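Local coordinates for CELL division control protein 6 (Pyrobaculum aerophilum, PDB 1FNN) that binds ADP and magnesium as an AAA+ ATPase of the Cdc6/Cdc18 family and is probably involved in regulating DNA replication, at residues P101-G106 with L113-E118; I284-H289 with R343-V348; A296-L301 with D374-V379. All coordinates share one frame; numbering follows the deposited sequence.

Interaction 1 of 3, residues P101-G106 with L113-E118; sequences PFPRRG and LALLVE
In L115, chi1 of -177° sets CG opposite the backbone N, and this places its CD2 methyl against P101, F102 and P103. F102 is turned differently. Its CG stands anti to the carbonyl carbon, chi1 -71°, and the ring reaches L115 although its CB is set to one side. One methyl does the touching. L115 CD2 lies 3.9 Å from F102 CD2, and the two side chains pass at a slant. The same CD2 is 4.1 Å from P103 CD, where the leucine and the proline ring run past each other in opposite senses. It also sits 4.0 Å from the carbonyl O of P101, a van der Waals approach. The contact lies in the AAA domain, the P-loop NTPase part of the protein. Residues 101-106 belong to the loop that joins helix 87-97 to helix 109-122, and residues 113-118 are on the second of these helices. The loop therefore folds back on the helix it leads into. Only about 101 Å² is buried between the two segments, at the protein surface and away from the nucleotide. F102 also meets the ring of F112, with the planes at about 60°, and touches A95 on helix 87-97. L115 also touches I100 and L107. Beyond the apolar patch, R105 NH2 makes a salt bridge to E111 OE1.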
# COMPACT_ATOMS: atom_id res chain seq x y z
N PRO A 101 -32.15 -6.73 16.82
CA PRO A 101 -32.22 -6.19 18.17
C PRO A 101 -31.68 -7.21 19.16
O PRO A 101 -32.07 -8.38 19.06
CB PRO A 101 -33.72 -5.95 18.40
CG PRO A 101 -34.38 -6.18 17.09
CD PRO A 101 -33.47 -7.08 16.26
N PHE A 102 -30.93 -6.79 20.17
CA PHE A 102 -30.55 -7.71 21.24
C PHE A 102 -31.55 -7.73 22.41
O PHE A 102 -32.14 -6.71 22.80
CB PHE A 102 -29.17 -7.41 21.82
CG PHE A 102 -28.01 -7.72 20.93
CD1 PHE A 102 -26.77 -7.17 21.22
CD2 PHE A 102 -28.11 -8.54 19.82
CE1 PHE A 102 -25.66 -7.43 20.43
CE2 PHE A 102 -27.02 -8.81 19.02
CZ PHE A 102 -25.79 -8.25 19.33
N PRO A 103 -31.60 -8.89 23.06
CA PRO A 103 -32.43 -9.10 24.23
C PRO A 103 -31.86 -8.39 25.45
O PRO A 103 -30.72 -7.92 25.48
CB PRO A 103 -32.48 -10.60 24.46
CG PRO A 103 -31.60 -11.23 23.44
CD PRO A 103 -30.90 -10.14 22.68
N ARG A 104 -32.76 -8.17 26.41
CA ARG A 104 -32.34 -7.51 27.65
C ARG A 104 -31.29 -8.37 28.37
O ARG A 104 -30.22 -7.87 28.74
CB ARG A 104 -33.61 -7.29 28.46
CG ARG A 104 -33.41 -6.64 29.82
CD ARG A 104 -34.78 -6.38 30.47
NE ARG A 104 -34.62 -5.26 31.40
CZ ARG A 104 -34.60 -3.97 31.12
NH1 ARG A 104 -34.74 -3.47 29.91
NH2 ARG A 104 -34.44 -3.10 32.12
N ARG A 105 -31.56 -9.65 28.55
CA ARG A 105 -30.63 -10.58 29.18
C ARG A 105 -29.30 -10.69 28.45
O ARG A 105 -29.17 -10.46 27.24
CB ARG A 105 -31.22 -11.99 29.27
CG ARG A 105 -31.72 -12.54 27.94
CD ARG A 105 -32.30 -13.94 28.05
NE ARG A 105 -31.35 -14.98 27.69
CZ ARG A 105 -30.20 -15.30 28.27
NH1 ARG A 105 -29.71 -14.69 29.34
NH2 ARG A 105 -29.49 -16.30 27.76
N GLY A 106 -28.28 -11.09 29.20
CA GLY A 106 -26.93 -11.27 28.64
C GLY A 106 -26.95 -12.57 27.85
O GLY A 106 -27.69 -13.49 28.25
N LEU A 113 -24.94 -16.63 18.27
CA LEU A 113 -24.92 -17.25 16.94
C LEU A 113 -26.30 -17.73 16.56
O LEU A 113 -26.77 -17.62 15.42
CB LEU A 113 -23.94 -18.43 16.87
CG LEU A 113 -22.48 -18.01 16.88
CD1 LEU A 113 -21.60 -19.25 17.08
CD2 LEU A 113 -22.13 -17.25 15.60
N ALA A 114 -26.96 -18.33 17.57
CA ALA A 114 -28.34 -18.80 17.30
C ALA A 114 -29.23 -17.62 16.90
O ALA A 114 -30.10 -17.78 16.04
CB ALA A 114 -28.84 -19.48 18.57
N LEU A 115 -29.11 -16.50 17.59
CA LEU A 115 -29.92 -15.31 17.22
C LEU A 115 -29.64 -14.84 15.79
O LEU A 115 -30.54 -14.60 14.98
CB LEU A 115 -29.65 -14.18 18.21
CG LEU A 115 -30.47 -12.88 18.03
CD1 LEU A 115 -31.96 -13.13 18.13
CD2 LEU A 115 -30.03 -11.84 19.04
N LEU A 116 -28.37 -14.81 15.43
CA LEU A 116 -27.95 -14.42 14.07
C LEU A 116 -28.47 -15.41 13.07
O LEU A 116 -29.06 -15.06 12.04
CB LEU A 116 -26.41 -14.25 14.02
CG LEU A 116 -25.86 -14.16 12.57
CD1 LEU A 116 -26.43 -12.91 11.91
CD2 LEU A 116 -24.34 -14.19 12.58
N VAL A 117 -28.39 -16.72 13.38
CA VAL A 117 -29.01 -17.69 12.45
C VAL A 117 -30.50 -17.49 12.33
O VAL A 117 -31.10 -17.58 11.25
CB VAL A 117 -28.67 -19.13 12.93
CG1 VAL A 117 -29.50 -20.16 12.21
CG2 VAL A 117 -27.18 -19.38 12.74
N GLU A 118 -31.20 -17.31 13.46
CA GLU A 118 -32.67 -17.12 13.39
C GLU A 118 -33.07 -15.94 12.52
O GLU A 118 -33.94 -15.98 11.62
CB GLU A 118 -33.16 -16.88 14.85
CG GLU A 118 -34.66 -16.57 14.88
CD GLU A 118 -35.03 -15.93 16.20
OE1 GLU A 118 -34.77 -16.53 17.26
OE2 GLU A 118 -35.59 -14.81 16.21

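Interaction 2 of 3, residues I284-H289 with R343-V348; sequences IGLPLH and REKGIV
L286 meets K345 and I347 with its two methyl branches, one for each. CD1 of L286 comes tip to tip with CD1 of I347 at 4.2 Å. CD2 of L286 lies 4.1 Å from CD of K345 and 3.5 Å from its NZ. The leucine and the lysine lie side by side, pointing contrary ways. K345 is extended beyond CG, and this lays CD and NZ beside CD2 of L286. L286 and I347 are buried, and both also pack on L342 of helix 332-344. V282 of helix 280-285 touches K345 and I347. L286 is in the short link between helices 280-285 and 288-304, just before P287, the N-cap of the second helix. Its carbonyl O accepts a hydrogen bond from K291 NZ. Across from it, helix 332-344 ends in a Schellman motif. G346 has positive phi, 81°, and its N bonds to R343 O at 2.9 Å. The contact thus joins the interhelical link to this turn within the C-terminal winged-helix domain. Its chemistry is mixed. L286 and I347 meet methyl to methyl, whereas the amine end of K345 rests against a leucine methyl and makes a long, weak ion pair with D341 OD2.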
# COMPACT_ATOMS: atom_id res chain seq x y z
N ILE A 284 28.46 6.32 7.03
CA ILE A 284 29.80 6.31 7.63
C ILE A 284 30.70 5.26 6.98
O ILE A 284 31.85 5.54 6.63
CB ILE A 284 29.70 6.10 9.16
CG1 ILE A 284 29.28 7.40 9.84
CG2 ILE A 284 31.01 5.60 9.74
CD1 ILE A 284 28.99 7.25 11.32
N GLY A 285 30.14 4.08 6.76
CA GLY A 285 30.78 2.97 6.12
C GLY A 285 31.08 3.11 4.64
O GLY A 285 31.91 2.32 4.18
N LEU A 286 30.52 4.02 3.86
CA LEU A 286 30.87 4.10 2.44
C LEU A 286 32.38 4.42 2.37
O LEU A 286 32.86 5.33 3.07
CB LEU A 286 30.07 5.21 1.73
CG LEU A 286 28.53 5.06 1.93
CD1 LEU A 286 27.77 6.16 1.23
CD2 LEU A 286 28.02 3.68 1.53
N PRO A 287 32.99 3.94 1.31
CA PRO A 287 34.35 4.33 0.96
C PRO A 287 34.38 5.82 0.70
O PRO A 287 33.37 6.35 0.17
CB PRO A 287 34.62 3.64 -0.37
CG PRO A 287 33.77 2.41 -0.31
CD PRO A 287 32.52 2.81 0.47
N LEU A 288 35.56 6.43 0.87
CA LEU A 288 35.73 7.84 0.58
C LEU A 288 35.14 8.31 -0.74
O LEU A 288 34.45 9.33 -0.82
CB LEU A 288 37.23 8.26 0.58
CG LEU A 288 37.56 9.70 0.25
CD1 LEU A 288 36.91 10.68 1.22
CD2 LEU A 288 39.09 9.96 0.25
N HIS A 289 35.55 7.77 -1.87
CA HIS A 289 35.12 8.21 -3.18
C HIS A 289 33.61 7.99 -3.42
O HIS A 289 33.09 8.65 -4.29
CB HIS A 289 35.99 7.57 -4.28
CG HIS A 289 37.21 8.47 -4.35
ND1 HIS A 289 37.27 9.56 -5.20
CD2 HIS A 289 38.38 8.43 -3.67
CE1 HIS A 289 38.45 10.15 -5.04
NE2 HIS A 289 39.13 9.48 -4.12
N ARG A 343 22.57 2.56 -4.95
CA ARG A 343 21.22 2.11 -5.31
C ARG A 343 20.80 0.90 -4.47
O ARG A 343 19.72 0.82 -3.91
CB ARG A 343 21.17 1.70 -6.77
CG ARG A 343 19.79 1.31 -7.30
CD ARG A 343 19.96 0.46 -8.57
NE ARG A 343 20.04 -0.94 -8.18
CZ ARG A 343 21.03 -1.81 -8.15
NH1 ARG A 343 22.26 -1.52 -8.52
NH2 ARG A 343 20.79 -3.04 -7.73
N GLU A 344 21.69 -0.08 -4.32
CA GLU A 344 21.43 -1.30 -3.53
C GLU A 344 21.12 -0.97 -2.10
O GLU A 344 20.26 -1.59 -1.45
CB GLU A 344 22.70 -2.16 -3.64
CG GLU A 344 22.51 -3.66 -3.70
CD GLU A 344 21.96 -4.03 -5.07
OE1 GLU A 344 21.97 -3.10 -5.91
OE2 GLU A 344 21.54 -5.18 -5.29
N LYS A 345 21.77 0.08 -1.55
CA LYS A 345 21.48 0.47 -0.18
C LYS A 345 20.25 1.36 -0.04
O LYS A 345 19.95 1.78 1.07
CB LYS A 345 22.71 1.16 0.46
CG LYS A 345 23.90 0.17 0.46
CD LYS A 345 25.13 0.77 1.10
CE LYS A 345 26.11 -0.41 1.40
NZ LYS A 345 27.28 0.26 2.06
N GLY A 346 19.57 1.76 -1.12
CA GLY A 346 18.38 2.60 -0.92
C GLY A 346 18.73 4.06 -0.69
O GLY A 346 17.85 4.88 -0.42
N ILE A 347 20.00 4.45 -0.95
CA ILE A 347 20.41 5.83 -0.74
C ILE A 347 19.98 6.72 -1.88
O ILE A 347 19.62 7.89 -1.74
CB ILE A 347 21.95 5.93 -0.51
CG1 ILE A 347 22.29 5.17 0.77
CG2 ILE A 347 22.39 7.38 -0.33
CD1 ILE A 347 23.78 4.91 0.99
N VAL A 348 20.05 6.18 -3.10
CA VAL A 348 19.69 6.87 -4.34
C VAL A 348 18.72 5.96 -5.12
O VAL A 348 18.69 4.77 -4.81
CB VAL A 348 21.07 6.97 -5.02
CG1 VAL A 348 21.23 6.10 -6.23
CG2 VAL A 348 21.63 8.38 -5.08

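Interaction 3 of 3, residues A296-L301 with D374-V379; sequences AIVRSL and DTLEAV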
# COMPACT_ATOMS: atom_id res chain seq x y z
N ALA A 296 28.51 14.53 -4.84
CA ALA A 296 28.38 15.13 -6.15
C ALA A 296 26.89 15.07 -6.64
O ALA A 296 26.47 15.88 -7.47
CB ALA A 296 29.19 14.31 -7.15
N ILE A 297 26.28 13.92 -6.48
CA ILE A 297 24.88 13.71 -6.92
C ILE A 297 24.02 14.72 -6.16
O ILE A 297 23.19 15.42 -6.72
CB ILE A 297 24.47 12.27 -6.59
CG1 ILE A 297 25.20 11.26 -7.50
CG2 ILE A 297 22.94 12.09 -6.75
CD1 ILE A 297 25.03 9.83 -7.00
N VAL A 298 24.17 14.85 -4.86
CA VAL A 298 23.55 15.87 -4.05
C VAL A 298 23.74 17.26 -4.62
O VAL A 298 22.75 18.04 -4.72
CB VAL A 298 24.00 15.84 -2.59
CG1 VAL A 298 23.46 17.09 -1.85
CG2 VAL A 298 23.55 14.59 -1.85
N ARG A 299 24.96 17.66 -5.00
CA ARG A 299 25.19 18.98 -5.59
C ARG A 299 24.57 19.20 -6.95
O ARG A 299 23.97 20.29 -7.22
CB ARG A 299 26.72 19.32 -5.70
CG ARG A 299 27.28 19.54 -4.29
CD ARG A 299 28.57 20.34 -4.24
NE ARG A 299 29.07 20.36 -2.86
CZ ARG A 299 30.31 20.72 -2.54
NH1 ARG A 299 31.15 21.08 -3.51
NH2 ARG A 299 30.67 20.71 -1.27
N SER A 300 24.54 18.23 -7.83
CA SER A 300 23.91 18.39 -9.12
C SER A 300 22.36 18.55 -8.92
O SER A 300 21.77 19.21 -9.76
CB SER A 300 24.08 17.21 -10.06
OG SER A 300 25.45 16.84 -10.15
N LEU A 301 21.80 17.79 -8.01
CA LEU A 301 20.34 17.79 -7.81
C LEU A 301 19.89 19.10 -7.18
O LEU A 301 18.87 19.68 -7.57
CB LEU A 301 19.94 16.61 -6.91
CG LEU A 301 19.83 15.24 -7.56
CD1 LEU A 301 19.69 14.18 -6.48
CD2 LEU A 301 18.65 15.17 -8.56
N ASP A 374 19.57 19.48 1.99
CA ASP A 374 20.39 20.39 2.79
C ASP A 374 20.96 19.63 3.98
O ASP A 374 22.19 19.66 4.18
CB ASP A 374 19.69 21.68 3.26
CG ASP A 374 19.51 22.62 2.09
OD1 ASP A 374 19.99 22.34 0.97
OD2 ASP A 374 18.88 23.67 2.27
N THR A 375 20.15 18.74 4.53
CA THR A 375 20.59 17.97 5.69
C THR A 375 21.48 16.78 5.27
O THR A 375 22.47 16.51 5.96
CB THR A 375 19.36 17.54 6.50
OG1 THR A 375 18.95 18.70 7.27
CG2 THR A 375 19.64 16.42 7.46
N LEU A 376 21.21 16.20 4.11
CA LEU A 376 22.05 15.09 3.64
C LEU A 376 23.46 15.63 3.35
O LEU A 376 24.46 14.99 3.58
CB LEU A 376 21.41 14.51 2.37
CG LEU A 376 22.20 13.37 1.72
CD1 LEU A 376 22.59 12.34 2.79
CD2 LEU A 376 21.45 12.69 0.59
N GLU A 377 23.48 16.69 2.56
CA GLU A 377 24.63 17.46 2.22
C GLU A 377 25.49 17.85 3.42
O GLU A 377 26.70 17.56 3.38
CB GLU A 377 24.32 18.75 1.42
CG GLU A 377 25.66 19.36 0.96
CD GLU A 377 25.49 20.64 0.18
OE1 GLU A 377 26.30 20.94 -0.71
OE2 GLU A 377 24.54 21.40 0.44
N ALA A 378 24.91 18.29 4.52
CA ALA A 378 25.63 18.58 5.74
C ALA A 378 26.23 17.34 6.37
O ALA A 378 27.33 17.42 6.97
CB ALA A 378 24.73 19.32 6.77
N VAL A 379 25.49 16.24 6.46
CA VAL A 379 26.00 15.05 7.12
C VAL A 379 27.14 14.40 6.30
O VAL A 379 28.16 14.03 6.90
CB VAL A 379 24.94 13.97 7.36
CG1 VAL A 379 25.56 12.72 7.95
CG2 VAL A 379 23.85 14.50 8.30
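V298 lays its two methyls against L376 and E377. CG2 of V298 is 3.7 Å from CD2 of L376, and CG1 is 3.8 Å from CB of E377. In both pairs the side chains are inclined to each other. These residues join helices 288-304 and 373-387 of the C-terminal winged-helix domain. The segments run roughly antiparallel, at 148°, with axes 10.1 Å apart at the nearest point. V298 and L376 are buried, and I368 touches both. L376 also packs on L283 of helix 280-285. A polar pair borders this apolar contact. In E377 the first torsion, chi1 -172°, turns CG away from the backbone N, and the extended chain carries the carboxylate to R299. The two side chains cross at about a right angle, with the guanidinium and carboxylate planes 70° apart. Each has a stronger partner outside the two segments. R299 NH1 forms a salt bridge with E324 OE2 of helix 311-324, and E377 OE2 forms one with K302 NZ. The charges thus link three helices. Across the two segments, the looser salt bridge runs from NE of R299 to OE1 of E377, 3.6 Å apart.

Overall arrangement
Interaction 1 stands apart from the other two. It is a small surface contact in the AAA domain, with its centre about 62 and 65 Å from those of interactions 2 and 3, on the opposite side of the chain's centre. Interactions 2 and 3 share the winged-helix domain, and both use helix 288-304. Their centres are about 13 Å apart, and they touch where V348 CG2 meets I297 CD1 at 4.2 Å. Interaction 2 is buried and joins an interhelical link to a helix-ending turn; interaction 3 is partly buried and pairs two helices along their sides. Interaction 1 is wholly apolar between side chains. Interaction 2 adds a lysine chain to its apolar core, and interaction 3 alone has a salt bridge between its segments.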